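Beta-N-acetylhexosaminidase (Arthrobacter aurescens, PDB 3RCN) probably hydrolyses terminal non-reducing N-acetyl-D-hexosamine residues from N-acetyl-beta-D-hexosaminides, as a member of glycosyl hydrolase family 20. Local coordinates at residues 12-17 against 132-137; 6-11 against 495-500. All coordinates share one frame; numbering follows the deposited sequence.

Contact 1 (12-17 against 132-137)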
loop_
_atom_site.group_PDB
_atom_site.type_symbol
_atom_site.label_atom_id
_atom_site.label_comp_id
_atom_site.label_asym_id
_atom_site.label_seq_id
_atom_site.Cartn_x
_atom_site.Cartn_y
_atom_site.Cartn_z
ATOM N N PRO A 12 0.618 -17.843 15.102
ATOM C CA PRO A 12 1.107 -18.435 16.363
ATOM C C PRO A 12 0.524 -19.831 16.601
ATOM O O PRO A 12 -0.626 -20.070 16.266
ATOM C CB PRO A 12 0.539 -17.498 17.443
ATOM C CG PRO A 12 0.047 -16.280 16.713
ATOM C CD PRO A 12 -0.303 -16.719 15.336
ATOM N N ALA A 13 1.298 -20.732 17.194
ATOM C CA ALA A 13 0.801 -22.069 17.523
ATOM C C ALA A 13 -0.347 -21.990 18.521
ATOM O O ALA A 13 -0.223 -21.329 19.545
ATOM C CB ALA A 13 1.926 -22.917 18.097
ATOM N N PRO A 14 -1.463 -22.681 18.237
ATOM C CA PRO A 14 -2.638 -22.713 19.121
ATOM C C PRO A 14 -2.329 -23.486 20.397
ATOM O O PRO A 14 -1.335 -24.205 20.452
ATOM C CB PRO A 14 -3.685 -23.481 18.304
ATOM C CG PRO A 14 -3.082 -23.699 16.954
ATOM C CD PRO A 14 -1.609 -23.605 17.104
ATOM N N TRP A 15 -3.163 -23.344 21.418
ATOM C CA TRP A 15 -2.881 -24.012 22.682
ATOM C C TRP A 15 -3.060 -25.528 22.627
ATOM O O TRP A 15 -2.214 -26.261 23.138
ATOM C CB TRP A 15 -3.643 -23.363 23.835
ATOM C CG TRP A 15 -2.937 -22.141 24.336
ATOM C CD1 TRP A 15 -2.648 -21.010 23.622
ATOM C CD2 TRP A 15 -2.417 -21.925 25.654
ATOM N NE1 TRP A 15 -1.985 -20.105 24.418
ATOM C CE2 TRP A 15 -1.834 -20.641 25.668
ATOM C CE3 TRP A 15 -2.393 -22.690 26.822
ATOM C CZ2 TRP A 15 -1.231 -20.109 26.802
ATOM C CZ3 TRP A 15 -1.795 -22.157 27.954
ATOM C CH2 TRP A 15 -1.222 -20.880 27.934
ATOM N N SER A 16 -4.140 -26.001 22.008
ATOM C CA SER A 16 -4.284 -27.439 21.731
ATOM C C SER A 16 -4.733 -27.731 20.295
ATOM O O SER A 16 -5.594 -27.046 19.743
ATOM C CB SER A 16 -5.222 -28.115 22.737
ATOM O OG SER A 16 -6.571 -27.748 22.515
ATOM N N PHE A 17 -4.135 -28.752 19.692
ATOM C CA PHE A 17 -4.421 -29.099 18.299
ATOM C C PHE A 17 -4.474 -30.611 18.093
ATOM O O PHE A 17 -3.580 -31.331 18.528
ATOM C CB PHE A 17 -3.356 -28.483 17.388
ATOM C CG PHE A 17 -3.483 -28.871 15.937
ATOM C CD1 PHE A 17 -2.854 -30.012 15.448
ATOM C CD2 PHE A 17 -4.207 -28.085 15.053
ATOM C CE1 PHE A 17 -2.955 -30.372 14.095
ATOM C CE2 PHE A 17 -4.318 -28.443 13.708
ATOM C CZ PHE A 17 -3.689 -29.591 13.232
ATOM N N VAL A 132 -9.360 -27.579 17.148
ATOM C CA VAL A 132 -8.446 -26.631 17.778
ATOM C C VAL A 132 -9.104 -25.909 18.949
ATOM O O VAL A 132 -10.254 -25.489 18.864
ATOM C CB VAL A 132 -7.950 -25.573 16.781
ATOM C CG1 VAL A 132 -6.872 -24.699 17.425
ATOM C CG2 VAL A 132 -7.438 -26.227 15.523
ATOM N N GLU A 133 -8.362 -25.763 20.038
ATOM C CA GLU A 133 -8.805 -24.946 21.165
ATOM C C GLU A 133 -7.727 -23.930 21.505
ATOM O O GLU A 133 -6.566 -24.293 21.714
ATOM C CB GLU A 133 -9.139 -25.815 22.377
ATOM C CG GLU A 133 -10.447 -26.573 22.232
ATOM C CD GLU A 133 -10.662 -27.598 23.326
ATOM O OE1 GLU A 133 -10.046 -27.453 24.406
ATOM O OE2 GLU A 133 -11.445 -28.551 23.099
ATOM N N ASP A 134 -8.115 -22.657 21.562
ATOM C CA ASP A 134 -7.137 -21.583 21.568
ATOM C C ASP A 134 -7.537 -20.371 22.412
ATOM O O ASP A 134 -8.701 -19.968 22.423
ATOM C CB ASP A 134 -6.894 -21.134 20.128
ATOM C CG ASP A 134 -5.464 -20.712 19.885
ATOM O OD1 ASP A 134 -4.681 -20.679 20.856
ATOM O OD2 ASP A 134 -5.126 -20.411 18.723
ATOM N N LYS A 135 -6.560 -19.806 23.120
ATOM C CA LYS A 135 -6.711 -18.545 23.837
ATOM C C LYS A 135 -5.379 -17.787 23.842
ATOM O O LYS A 135 -4.331 -18.386 23.616
ATOM C CB LYS A 135 -7.220 -18.777 25.266
ATOM C CG LYS A 135 -6.131 -19.009 26.310
ATOM C CD LYS A 135 -5.520 -20.401 26.231
ATOM C CE LYS A 135 -5.786 -21.183 27.513
ATOM N NZ LYS A 135 -5.430 -20.394 28.741
ATOM N N PRO A 136 -5.417 -16.462 24.043
ATOM C CA PRO A 136 -4.169 -15.705 24.208
ATOM C C PRO A 136 -3.501 -15.900 25.579
ATOM O O PRO A 136 -4.192 -15.947 26.594
ATOM C CB PRO A 136 -4.620 -14.248 24.046
ATOM C CG PRO A 136 -6.033 -14.241 24.487
ATOM C CD PRO A 136 -6.605 -15.594 24.097
ATOM N N ARG A 137 -2.172 -15.987 25.593
ATOM C CA ARG A 137 -1.401 -16.005 26.824
ATOM C C ARG A 137 -1.416 -14.627 27.456
ATOM O O ARG A 137 -1.722 -14.496 28.630
ATOM C CB ARG A 137 0.041 -16.424 26.562
ATOM C CG ARG A 137 0.961 -16.220 27.749
ATOM C CD ARG A 137 2.399 -16.571 27.395
ATOM N NE ARG A 137 3.261 -16.542 28.574
ATOM C CZ ARG A 137 4.589 -16.452 28.544
ATOM N NH1 ARG A 137 5.235 -16.379 27.385
ATOM N NH2 ARG A 137 5.274 -16.430 29.678
HETATM O O HOH W 1 -3.178 -19.198 16.887
#
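Ser16 and Glu133 form an antiparallel hydrogen-bonded pair where strand 16-26 begins and strand 125-134 ends. Strand 16-26 is the outermost strand, within this chain, of the mixed sheet in the N-terminal domain of the family 20 hydrolase. Two backbone bonds hold the pair: Ser16 N to Glu133 O at 3.0 Å, and Glu133 N to Ser16 O at 3.1 Å. Phe17 and Val132 are the adjoining non-hydrogen-bonded pair.

The apolar contacts use both branches of Val132. Val132 CG1 meets Pro14 CB at 3.5 Å, and Val132 CG2 approaches Phe17 CD2 at 3.8 Å. With CG1 anti to the backbone N (chi1 -173°), the branches divide between these two partners.

The side-chain polar contacts centre on Asp134, a buried carboxylate. Asp134 OD1 accepts a bond from Trp15 N at 3.1 Å, met from above the carboxylate plane, and Trp483 NE1 also binds OD1. A water bridges OD2 to Pro12 O.

The Trp15 indole is the main aromatic surface. Its NE1 is hydrogen-bonded to Trp483 O. Arg137 CB sits at the ring edge, in plane, 3.9 Å from Trp15 CZ2. Lys135 is bent at three torsions, which folds it over one ring face. Lys135 CD makes a CH-pi contact, 3.6 Å from the centroid of the Trp15 five-membered ring. Lys135 NZ makes a cation-pi contact with the Trp15 six-membered ring, 4.2 Å from the centroid and 14° off the normal.

Contact 2 (6-11 against 495-500); sequences AFHQLI and LTRLTG
Arg497 reaches from helix 491-508 to the loop 6-11 and carries most of the contact. Arg497 NH1 lies 2.6 Å from Leu10 O in a weak hydrogen bond. The carbonyl oxygen sits at the guanidinium edge, near its plane, but the angle at the hydrogen is only 124°.

The aliphatic part of Arg497 runs along the loop backbone. Arg497 CD is 3.4 Å from His8 O, and Arg497 CG is 3.9 Å from Gln9 CA. The chain bends at chi3 (-72°), which turns the guanidinium toward Leu10. The His8 ring approaches this group obliquely, its NE2 3.9 Å from Arg497 NH1 and the two planes 72° apart. Ile11 CG1 also packs against Arg497 NH1, at 3.7 Å.

The Gln9 and Arg497 side chains run alongside each other, heading opposite ways, and come closest at their CG atoms. The extended Gln9 side chain brings Gln9 NE2 within 3.8 Å of Gly500 CA. Ile11 CD1 rests against the helix, 4.0 Å from Leu498 CA.

The second shell fixes the arginine. Arg497 NH2 forms a salt bridge with Glu480, and NE forms another with Glu493. The two carboxylates probably neutralise the buried cation and set the rotation of its head. Arg505, later in the same helix, binds Gln9 O, and Gln107 binds Ile11 O. The carbonyl groups of Gln9, Leu10 and Ile11 thus each take a side-chain donor, the Leu10 one weakly.

The segment leading into the N-terminal domain's sheet is thereby packed, around one buried arginine, on a helix that follows the last strand of the alpha/beta barrel.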
loop_
_atom_site.group_PDB
_atom_site.type_symbol
_atom_site.label_atom_id
_atom_site.label_comp_id
_atom_site.label_asym_id
_atom_site.label_seq_id
_atom_site.Cartn_x
_atom_site.Cartn_y
_atom_site.Cartn_z
ATOM N N ALA A 6 -0.403 -34.652 15.692
ATOM C CA ALA A 6 0.080 -33.447 16.370
ATOM C C ALA A 6 0.699 -32.413 15.417
ATOM O O ALA A 6 1.189 -31.367 15.863
ATOM C CB ALA A 6 1.067 -33.813 17.474
ATOM N N PHE A 7 0.689 -32.711 14.119
ATOM C CA PHE A 7 1.378 -31.866 13.152
ATOM C C PHE A 7 0.520 -30.762 12.540
ATOM O O PHE A 7 -0.520 -31.021 11.934
ATOM C CB PHE A 7 2.006 -32.705 12.043
ATOM C CG PHE A 7 2.830 -31.899 11.085
ATOM C CD1 PHE A 7 4.150 -31.595 11.376
ATOM C CD2 PHE A 7 2.280 -31.423 9.904
ATOM C CE1 PHE A 7 4.912 -30.843 10.503
ATOM C CE2 PHE A 7 3.035 -30.670 9.025
ATOM C CZ PHE A 7 4.354 -30.380 9.325
ATOM N N HIS A 8 0.986 -29.529 12.695
ATOM C CA HIS A 8 0.364 -28.363 12.084
ATOM C C HIS A 8 1.460 -27.354 11.837
ATOM O O HIS A 8 2.500 -27.391 12.491
ATOM C CB HIS A 8 -0.673 -27.739 13.012
ATOM C CG HIS A 8 -0.072 -26.899 14.091
ATOM N ND1 HIS A 8 -0.009 -27.307 15.403
ATOM C CD2 HIS A 8 0.524 -25.682 14.044
ATOM C CE1 HIS A 8 0.587 -26.372 16.125
ATOM N NE2 HIS A 8 0.926 -25.380 15.320
ATOM N N GLN A 9 1.272 -26.523 10.824
ATOM C CA GLN A 9 2.149 -25.380 10.567
ATOM C C GLN A 9 1.729 -23.966 10.998
ATOM O O GLN A 9 2.337 -22.988 10.570
ATOM C CB GLN A 9 2.813 -25.475 9.205
ATOM C CG GLN A 9 3.641 -26.751 9.155
ATOM C CD GLN A 9 4.352 -26.958 7.850
ATOM O OE1 GLN A 9 3.751 -26.876 6.768
ATOM N NE2 GLN A 9 5.645 -27.232 7.934
ATOM N N LEU A 10 0.619 -23.872 11.731
ATOM C CA LEU A 10 0.081 -22.602 12.245
ATOM C C LEU A 10 1.040 -21.739 13.065
ATOM O O LEU A 10 1.711 -22.231 13.974
ATOM C CB LEU A 10 -1.134 -22.895 13.116
ATOM C CG LEU A 10 -2.173 -23.800 12.467
ATOM C CD1 LEU A 10 -3.137 -24.259 13.508
ATOM C CD2 LEU A 10 -2.893 -23.052 11.352
ATOM N N ILE A 11 1.093 -20.446 12.755
ATOM C CA ILE A 11 1.720 -19.491 13.659
ATOM C C ILE A 11 0.775 -18.312 13.852
ATOM O O ILE A 11 0.245 -17.779 12.876
ATOM C CB ILE A 11 3.018 -18.942 13.032
ATOM C CG1 ILE A 11 4.110 -20.007 13.009
ATOM C CG2 ILE A 11 3.508 -17.719 13.759
ATOM C CD1 ILE A 11 5.334 -19.578 12.249
ATOM N N LEU A 495 11.137 -23.043 13.545
ATOM C CA LEU A 495 11.738 -22.759 12.240
ATOM C C LEU A 495 11.075 -23.527 11.118
ATOM O O LEU A 495 10.796 -22.978 10.052
ATOM C CB LEU A 495 13.220 -23.110 12.243
ATOM C CG LEU A 495 14.166 -21.987 12.625
ATOM C CD1 LEU A 495 15.583 -22.392 12.264
ATOM C CD2 LEU A 495 13.759 -20.717 11.901
ATOM N N THR A 496 10.848 -24.811 11.366
ATOM C CA THR A 496 10.240 -25.690 10.384
ATOM C C THR A 496 8.835 -25.216 10.029
ATOM O O THR A 496 8.410 -25.326 8.888
ATOM C CB THR A 496 10.223 -27.163 10.869
ATOM O OG1 THR A 496 9.187 -27.349 11.842
ATOM C CG2 THR A 496 11.570 -27.533 11.489
ATOM N N ARG A 497 8.105 -24.680 10.996
ATOM C CA ARG A 497 6.817 -24.086 10.664
ATOM C C ARG A 497 6.982 -22.765 9.893
ATOM O O ARG A 497 6.230 -22.484 8.950
ATOM C CB ARG A 497 5.961 -23.911 11.913
ATOM C CG ARG A 497 5.497 -25.237 12.473
ATOM C CD ARG A 497 4.597 -25.052 13.676
ATOM N NE ARG A 497 5.341 -24.606 14.847
ATOM C CZ ARG A 497 4.987 -23.576 15.609
ATOM N NH1 ARG A 497 3.890 -22.888 15.312
ATOM N NH2 ARG A 497 5.727 -23.238 16.664
ATOM N N LEU A 498 7.979 -21.974 10.285
ATOM C CA LEU A 498 8.226 -20.676 9.666
ATOM C C LEU A 498 8.567 -20.847 8.195
ATOM O O LEU A 498 7.884 -20.320 7.311
ATOM C CB LEU A 498 9.368 -19.949 10.386
ATOM C CG LEU A 498 9.669 -18.538 9.887
ATOM C CD1 LEU A 498 8.545 -17.594 10.264
ATOM C CD2 LEU A 498 10.978 -18.038 10.444
ATOM N N THR A 499 9.615 -21.620 7.941
ATOM C CA THR A 499 10.078 -21.869 6.585
ATOM C C THR A 499 9.102 -22.754 5.811
ATOM O O THR A 499 8.854 -22.523 4.632
ATOM C CB THR A 499 11.453 -22.528 6.603
ATOM O OG1 THR A 499 11.343 -23.812 7.219
ATOM C CG2 THR A 499 12.425 -21.682 7.410
ATOM N N GLY A 500 8.536 -23.752 6.486
ATOM C CA GLY A 500 7.595 -24.674 5.873
ATOM C C GLY A 500 6.324 -24.041 5.330
ATOM O O GLY A 500 5.901 -24.367 4.225
#

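The two contacts lie about 14 Å apart between centres, on the same side of the chain's centre. Segment 6-11 runs directly into 12-17, so one continuous N-terminal stretch serves both. It first meets helix 491-508 in contact 2, then pairs with strand 125-134 in contact 1. Contact 1 is nested inside the chain loop closed by contact 2. The contacts touch directly: Ala13 CB lies 3.4 Å from Arg497 NH1, and the rings of Phe17 and His8 meet. Glu480 links them further, binding both Ala13 N and Arg497. The N-terminal stretch thus ties the sheet of the first domain to helices that follow the catalytic barrel's last strand, 449-456.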